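PDB 6XP8: TfuA domain-containing protein from Methanosarcina acetivorans, which takes part in peptide backbone thioamidation, probably acting together with a YcaO enzyme. Local coordinates for residues 54-59 with 80-85; 70-75 with 89-94; 132-137 with 193-198. All blocks are in the same frame, centred on the assembly; numbering follows the deposited sequence.

In the fold
Contacts 1 and 2 belong to one neighbourhood, with centres 11 Å apart. Strand 71-74, helix 78-86 and strand 92-93 follow each other in the chain as a beta-alpha-beta unit: contact 2 pairs its two strands, and contact 1 ties its helix to the loop before helix 59-67. The two meet directly where Ala83 CB lies 3.6 Å from Gly93 CA. Contact 3 is on the opposite side of the chain's centre, about 25 Å from contact 1 and 26 Å from contact 2 between centres. Helix 198-215 links contact 3 to contact 2: it starts at the end of contact 3 and runs along the Val73 face of the sheet, where Leu213 meets Val73 and Val206 meets Val94.

Contact 1: 54-59 with 80-85; sequences RAAVGH and ALRASE
Ala56 meets the edge of the Arg82 guanidinium with its methyl group, CB lying 3.9 Å from NH2. One residue on, the carbonyl of Val57 takes the main grip: Arg82 holds Val57 O side-on, with NE at 2.8 Å and NH2 at 2.9 Å. The oxygen sits in the guanidinium plane, while NE approaches it tilted from the carbonyl plane. Gly58 then occupies the N-cap position of helix 59-67, its N bonded to Glu61 OE2.

His59 brings its ring edge-on to the helix. NE2 donates to Glu85 OE1 at 2.8 Å (158° at the hydrogen), reaching the oxygen from above the carboxylate plane, and CD2 rests 3.7 Å from Arg82 CD. The same OE1 uses its syn lone pair for Arg82 NH1 at 2.9 Å, a salt bridge within helix 78-86. All three guanidinium nitrogens are thus engaged, which fixes the group's rotation.

Met78, at the start of helix 78-86, packs on Ala56 and Val57, and Val28 also touches Val57. Tyr101 of helix 96-102 covers Leu81 and Ser84. Helix 78-86 thus meets the 54-59 loop through Arg82 and Glu85, and helix 96-102 through Leu81 and Ser84.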
# COMPACT_ATOMS: atom_id res chain seq x y z
N ARG A 54 15.93 -4.39 9.43
CA ARG A 54 16.06 -5.42 10.47
C ARG A 54 14.82 -6.32 10.55
O ARG A 54 14.94 -7.52 10.83
CB ARG A 54 16.35 -4.79 11.84
CG ARG A 54 16.58 -5.77 12.99
CD ARG A 54 17.91 -6.52 12.83
NE ARG A 54 18.06 -7.63 13.77
CZ ARG A 54 17.63 -8.88 13.57
NH1 ARG A 54 16.96 -9.20 12.46
NH2 ARG A 54 17.85 -9.81 14.49
N ALA A 55 13.66 -5.74 10.24
CA ALA A 55 12.38 -6.38 10.48
C ALA A 55 11.57 -6.70 9.22
O ALA A 55 10.51 -7.30 9.32
CB ALA A 55 11.56 -5.51 11.44
N ALA A 56 12.07 -6.32 8.04
CA ALA A 56 11.32 -6.53 6.79
C ALA A 56 11.28 -8.00 6.39
O ALA A 56 12.26 -8.72 6.57
CB ALA A 56 11.88 -5.67 5.67
N VAL A 57 10.14 -8.42 5.83
CA VAL A 57 10.00 -9.79 5.30
C VAL A 57 11.04 -10.03 4.20
O VAL A 57 11.20 -9.20 3.30
CB VAL A 57 8.54 -10.08 4.82
CG1 VAL A 57 8.10 -9.18 3.67
CG2 VAL A 57 8.36 -11.56 4.48
N GLY A 58 11.76 -11.14 4.29
CA GLY A 58 12.88 -11.40 3.38
C GLY A 58 12.49 -12.25 2.19
O GLY A 58 11.51 -13.01 2.26
N HIS A 59 13.24 -12.12 1.09
CA HIS A 59 13.05 -12.96 -0.10
C HIS A 59 13.14 -14.45 0.23
O HIS A 59 12.32 -15.23 -0.26
CB HIS A 59 14.07 -12.62 -1.21
CG HIS A 59 13.91 -11.26 -1.81
ND1 HIS A 59 14.78 -10.77 -2.76
CD2 HIS A 59 12.99 -10.29 -1.60
CE1 HIS A 59 14.40 -9.55 -3.11
NE2 HIS A 59 13.32 -9.23 -2.42
N ALA A 80 3.18 -5.43 -2.81
CA ALA A 80 3.42 -4.92 -4.17
C ALA A 80 4.91 -4.87 -4.50
O ALA A 80 5.32 -5.30 -5.58
CB ALA A 80 2.79 -3.55 -4.35
N LEU A 81 5.70 -4.37 -3.55
CA LEU A 81 7.15 -4.29 -3.69
C LEU A 81 7.77 -5.68 -3.84
O LEU A 81 8.52 -5.93 -4.79
CB LEU A 81 7.77 -3.52 -2.51
CG LEU A 81 9.29 -3.27 -2.53
CD1 LEU A 81 9.69 -2.40 -3.71
CD2 LEU A 81 9.71 -2.63 -1.22
N ARG A 82 7.45 -6.59 -2.92
CA ARG A 82 7.98 -7.95 -2.98
C ARG A 82 7.52 -8.74 -4.21
O ARG A 82 8.32 -9.47 -4.80
CB ARG A 82 7.66 -8.73 -1.69
CG ARG A 82 8.44 -8.27 -0.47
CD ARG A 82 9.90 -8.70 -0.48
NE ARG A 82 10.56 -8.20 0.72
CZ ARG A 82 11.26 -7.07 0.80
NH1 ARG A 82 11.45 -6.30 -0.27
NH2 ARG A 82 11.79 -6.72 1.96
N ALA A 83 6.26 -8.56 -4.61
CA ALA A 83 5.77 -9.24 -5.81
C ALA A 83 6.52 -8.78 -7.07
O ALA A 83 6.81 -9.59 -7.95
CB ALA A 83 4.27 -9.09 -5.97
N SER A 84 6.87 -7.49 -7.12
CA SER A 84 7.66 -6.95 -8.23
C SER A 84 9.07 -7.55 -8.28
O SER A 84 9.68 -7.63 -9.36
CB SER A 84 7.71 -5.42 -8.19
OG SER A 84 8.64 -4.95 -7.23
N GLU A 85 9.57 -7.96 -7.12
CA GLU A 85 10.91 -8.56 -7.00
C GLU A 85 10.90 -10.07 -7.19
O GLU A 85 11.93 -10.65 -7.57
CB GLU A 85 11.53 -8.22 -5.64
CG GLU A 85 11.74 -6.73 -5.40
CD GLU A 85 11.88 -6.35 -3.93
OE1 GLU A 85 11.59 -7.18 -3.04
OE2 GLU A 85 12.27 -5.20 -3.66

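Contact 2: 70-75 with 89-94; sequences VKVVGG and HGMVGV
Val72 and Met91 form the apolar centre, packed side chain to side chain: Met91 runs out fully extended, CG anti to the backbone N (chi1 -169°), and draws CG past Val72 CG1 at 4.1 Å. Its terminal CE then reaches across to the neighbouring strand and rests 3.7 Å from Gly74 CA. A beta carbon on Gly74 would fall about 2.5 Å from that methyl, so the lack of a side chain there is what lets the methionine in. This face of the sheet is covered by helix 59-67, with Ala65 and Leu66 on Val72 and Ile62 on Met91, and by helix 78-86, whose Leu86 also meets Met91. Val73 and Val92 share the other face, and Val73 CG1 lies 4.1 Å from Val94 CG2.

Between these layers runs regular parallel pairing. Val92 straddles Val73: Val92 N donates to Val72 O at 2.9 Å, and Val92 O accepts from Gly74 N at 2.8 Å. Val94 N carries the pattern on to Gly74 O at 3.0 Å. CA-H groups add short contacts to the same carbonyls, such as Val73 CA to Val92 O. Along its other edge, strand 71-74 is hydrogen-bonded through Lys71 and Val73 to the chain at Lys42, Ile44 and Ile46.

Before direct pairing begins, a water bridges the strands, accepting from Val72 N and donating to Gly90 O at 2.8 Å. Gly90 turns with a positive phi (119°) that a side chain would not tolerate.

Strands 71-74 and 92-93 thus pair in parallel as a beta-alpha-beta unit through helix 78-86, with 92-93 an outermost strand of the sheet within this chain. The chemistry is mostly backbone polarity satisfied between two hydrophobic layers, with Gly74 making room for the Met91 methyl.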
# COMPACT_ATOMS: atom_id res chain seq x y z
N VAL A 70 2.97 -23.37 -0.86
CA VAL A 70 2.09 -22.29 -0.41
C VAL A 70 2.07 -21.23 -1.51
O VAL A 70 3.12 -20.81 -2.00
CB VAL A 70 2.52 -21.70 0.95
CG1 VAL A 70 1.47 -20.74 1.50
CG2 VAL A 70 2.78 -22.80 1.97
N LYS A 71 0.86 -20.82 -1.89
CA LYS A 71 0.69 -19.74 -2.86
C LYS A 71 0.87 -18.42 -2.12
O LYS A 71 0.37 -18.26 -1.01
CB LYS A 71 -0.69 -19.82 -3.52
CG LYS A 71 -1.00 -21.18 -4.13
CD LYS A 71 -2.01 -21.10 -5.25
CE LYS A 71 -2.10 -22.42 -6.02
NZ LYS A 71 -0.83 -22.77 -6.72
N VAL A 72 1.63 -17.51 -2.72
CA VAL A 72 1.89 -16.20 -2.11
C VAL A 72 1.42 -15.10 -3.07
O VAL A 72 1.88 -15.03 -4.21
CB VAL A 72 3.38 -16.00 -1.71
CG1 VAL A 72 3.57 -14.67 -0.97
CG2 VAL A 72 3.87 -17.15 -0.82
N VAL A 73 0.50 -14.27 -2.58
CA VAL A 73 -0.06 -13.14 -3.32
C VAL A 73 0.41 -11.87 -2.62
O VAL A 73 0.40 -11.80 -1.40
CB VAL A 73 -1.61 -13.17 -3.34
CG1 VAL A 73 -2.19 -12.01 -4.17
CG2 VAL A 73 -2.12 -14.49 -3.89
N GLY A 74 0.83 -10.89 -3.42
CA GLY A 74 1.19 -9.58 -2.89
C GLY A 74 0.59 -8.43 -3.68
O GLY A 74 0.42 -8.53 -4.90
N GLY A 75 0.27 -7.35 -2.97
CA GLY A 75 -0.14 -6.10 -3.59
C GLY A 75 -0.24 -4.96 -2.59
O GLY A 75 -0.04 -5.16 -1.37
N HIS A 89 9.61 -15.88 -9.70
CA HIS A 89 9.81 -17.04 -8.82
C HIS A 89 8.51 -17.69 -8.34
O HIS A 89 8.55 -18.70 -7.61
CB HIS A 89 10.67 -16.64 -7.62
CG HIS A 89 12.11 -16.39 -7.96
ND1 HIS A 89 12.62 -15.12 -8.15
CD2 HIS A 89 13.14 -17.24 -8.14
CE1 HIS A 89 13.91 -15.21 -8.44
NE2 HIS A 89 14.25 -16.49 -8.43
N GLY A 90 7.37 -17.12 -8.72
CA GLY A 90 6.07 -17.70 -8.38
C GLY A 90 5.15 -16.85 -7.53
O GLY A 90 3.98 -17.21 -7.35
N MET A 91 5.65 -15.74 -6.98
CA MET A 91 4.79 -14.81 -6.25
C MET A 91 3.84 -14.10 -7.22
O MET A 91 4.26 -13.62 -8.27
CB MET A 91 5.60 -13.80 -5.44
CG MET A 91 4.76 -12.97 -4.46
SD MET A 91 5.80 -12.05 -3.33
CE MET A 91 4.61 -10.96 -2.55
N VAL A 92 2.57 -14.06 -6.85
CA VAL A 92 1.53 -13.43 -7.65
C VAL A 92 1.41 -11.98 -7.20
O VAL A 92 1.18 -11.72 -6.02
CB VAL A 92 0.16 -14.14 -7.47
CG1 VAL A 92 -0.93 -13.46 -8.30
CG2 VAL A 92 0.26 -15.62 -7.81
N GLY A 93 1.58 -11.04 -8.13
CA GLY A 93 1.32 -9.63 -7.88
C GLY A 93 -0.03 -9.21 -8.43
O GLY A 93 -0.41 -9.64 -9.52
N VAL A 94 -0.75 -8.37 -7.68
CA VAL A 94 -2.04 -7.82 -8.14
C VAL A 94 -2.15 -6.34 -7.78
O VAL A 94 -1.60 -5.91 -6.76
CB VAL A 94 -3.29 -8.60 -7.61
CG1 VAL A 94 -3.31 -10.04 -8.10
CG2 VAL A 94 -3.38 -8.56 -6.09
O HOH W 1 2.15 -18.38 -5.59

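Contact 3: 132-137 with 193-198; sequences RETLKA and NSEVDI
Thr134 and Val196 make the single hydrogen bond between the two segments. The hydroxyl OG1, set beside the backbone N and anti to the carbonyl carbon (chi1 -59°), accepts from Val196 N at 3.0 Å, with 148° at the hydrogen. OG1 is also bonded to Asn130 O, one helical turn back, and to Tyr166 OH, so several partners hold a buried oxygen in place. Glu195 CG passes obliquely beside it, 3.4 Å from OG1, and the extended Glu195 chain carries OE2 on to Tyr166 OH and to Asn130 ND2 of the same helix. Replacing Thr134 with a valine would probably leave Val196 N without its acceptor and strip a partner from Tyr166, letting the chain at 195-196 shift.

The apolar part centres on Val196, whose side chain points at the helix and lies across one turn of it. CG1 packs on Glu133 CB at 3.7 Å, while CG2 faces Ala137 CB at 3.7 Å and Glu133 O at 3.6 Å. Of the Glu133 side chain, CB and CG do the touching: CG, anti to the carbonyl carbon (chi1 -73°), comes 4.2 Å from Ile198 CG2. Trp100 of helix 96-102 touches Glu133, and Phe190 and Cys191 of helix 181-193 cover Ala137 and Thr134.

Asp197 is the centre of an inverse gamma turn, with a weak bond from Ile198 N to Val196 O, and it is also the N-cap of helix 198-215: its OD1 accepts from Arg200 N as well as from Asn130 ND2. The 193-198 segment is therefore a short linker between two helices, ended by an aspartate N-cap that starts helix 198-215 and laid across helix 128-140.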
# COMPACT_ATOMS: atom_id res chain seq x y z
N ARG A 132 -0.10 10.78 -5.38
CA ARG A 132 0.04 10.78 -6.84
C ARG A 132 -1.32 10.71 -7.55
O ARG A 132 -1.63 11.55 -8.39
CB ARG A 132 0.93 9.61 -7.31
CG ARG A 132 2.41 9.75 -6.97
CD ARG A 132 3.22 8.62 -7.60
NE ARG A 132 4.65 8.68 -7.28
CZ ARG A 132 5.54 9.47 -7.88
NH1 ARG A 132 5.19 10.31 -8.86
NH2 ARG A 132 6.82 9.41 -7.50
N GLU A 133 -2.12 9.72 -7.15
CA GLU A 133 -3.42 9.47 -7.76
C GLU A 133 -4.47 10.53 -7.43
O GLU A 133 -5.32 10.86 -8.27
CB GLU A 133 -3.92 8.08 -7.36
CG GLU A 133 -3.18 6.94 -8.05
CD GLU A 133 -3.34 6.98 -9.56
OE1 GLU A 133 -4.45 6.67 -10.05
OE2 GLU A 133 -2.36 7.31 -10.26
N THR A 134 -4.40 11.05 -6.21
CA THR A 134 -5.34 12.09 -5.74
C THR A 134 -5.02 13.44 -6.39
O THR A 134 -5.95 14.14 -6.80
CB THR A 134 -5.40 12.15 -4.20
OG1 THR A 134 -5.82 10.87 -3.70
CG2 THR A 134 -6.41 13.19 -3.72
N LEU A 135 -3.74 13.78 -6.51
CA LEU A 135 -3.33 15.00 -7.24
C LEU A 135 -3.68 14.94 -8.73
O LEU A 135 -4.05 15.96 -9.32
CB LEU A 135 -1.85 15.32 -7.05
CG LEU A 135 -1.42 15.91 -5.69
CD1 LEU A 135 0.09 16.08 -5.64
CD2 LEU A 135 -2.11 17.23 -5.37
N LYS A 136 -3.58 13.75 -9.33
CA LYS A 136 -4.03 13.52 -10.71
C LYS A 136 -5.53 13.76 -10.87
O LYS A 136 -5.95 14.44 -11.81
CB LYS A 136 -3.64 12.13 -11.21
CG LYS A 136 -2.25 12.10 -11.81
CD LYS A 136 -1.72 10.69 -12.00
CE LYS A 136 -0.30 10.72 -12.54
NZ LYS A 136 0.19 9.36 -12.90
N ALA A 137 -6.33 13.21 -9.95
CA ALA A 137 -7.78 13.41 -9.92
C ALA A 137 -8.16 14.88 -9.70
O ALA A 137 -9.09 15.38 -10.35
CB ALA A 137 -8.43 12.53 -8.87
N ASN A 193 -12.33 14.21 0.95
CA ASN A 193 -13.64 13.63 0.62
C ASN A 193 -13.65 12.74 -0.62
O ASN A 193 -14.54 11.90 -0.77
CB ASN A 193 -14.68 14.74 0.47
CG ASN A 193 -14.91 15.50 1.77
OD1 ASN A 193 -15.30 14.91 2.78
ND2 ASN A 193 -14.67 16.80 1.74
N SER A 194 -12.66 12.92 -1.50
CA SER A 194 -12.58 12.19 -2.76
C SER A 194 -11.17 11.69 -3.02
O SER A 194 -10.69 11.73 -4.16
CB SER A 194 -13.07 13.07 -3.93
OG SER A 194 -14.29 13.71 -3.60
N GLU A 195 -10.50 11.22 -1.97
CA GLU A 195 -9.18 10.59 -2.12
C GLU A 195 -9.29 9.38 -3.04
O GLU A 195 -10.26 8.60 -2.96
CB GLU A 195 -8.61 10.17 -0.76
CG GLU A 195 -7.17 9.65 -0.85
CD GLU A 195 -6.61 9.12 0.46
OE1 GLU A 195 -7.38 8.76 1.37
OE2 GLU A 195 -5.36 9.04 0.56
N VAL A 196 -8.31 9.25 -3.93
CA VAL A 196 -8.12 8.03 -4.72
C VAL A 196 -7.21 7.16 -3.86
O VAL A 196 -5.97 7.31 -3.88
CB VAL A 196 -7.51 8.31 -6.11
CG1 VAL A 196 -7.42 7.03 -6.94
CG2 VAL A 196 -8.33 9.37 -6.86
N ASP A 197 -7.84 6.28 -3.09
CA ASP A 197 -7.17 5.41 -2.13
C ASP A 197 -6.74 4.13 -2.86
O ASP A 197 -7.38 3.07 -2.75
CB ASP A 197 -8.09 5.12 -0.93
CG ASP A 197 -7.35 4.50 0.26
OD1 ASP A 197 -6.22 3.99 0.11
OD2 ASP A 197 -7.94 4.51 1.37
N ILE A 198 -5.65 4.26 -3.61
CA ILE A 198 -5.16 3.17 -4.44
C ILE A 198 -4.66 1.99 -3.61
O ILE A 198 -4.81 0.84 -4.02
CB ILE A 198 -4.14 3.64 -5.52
CG1 ILE A 198 -3.91 2.56 -6.59
CG2 ILE A 198 -2.82 4.10 -4.91
CD1 ILE A 198 -5.13 2.23 -7.43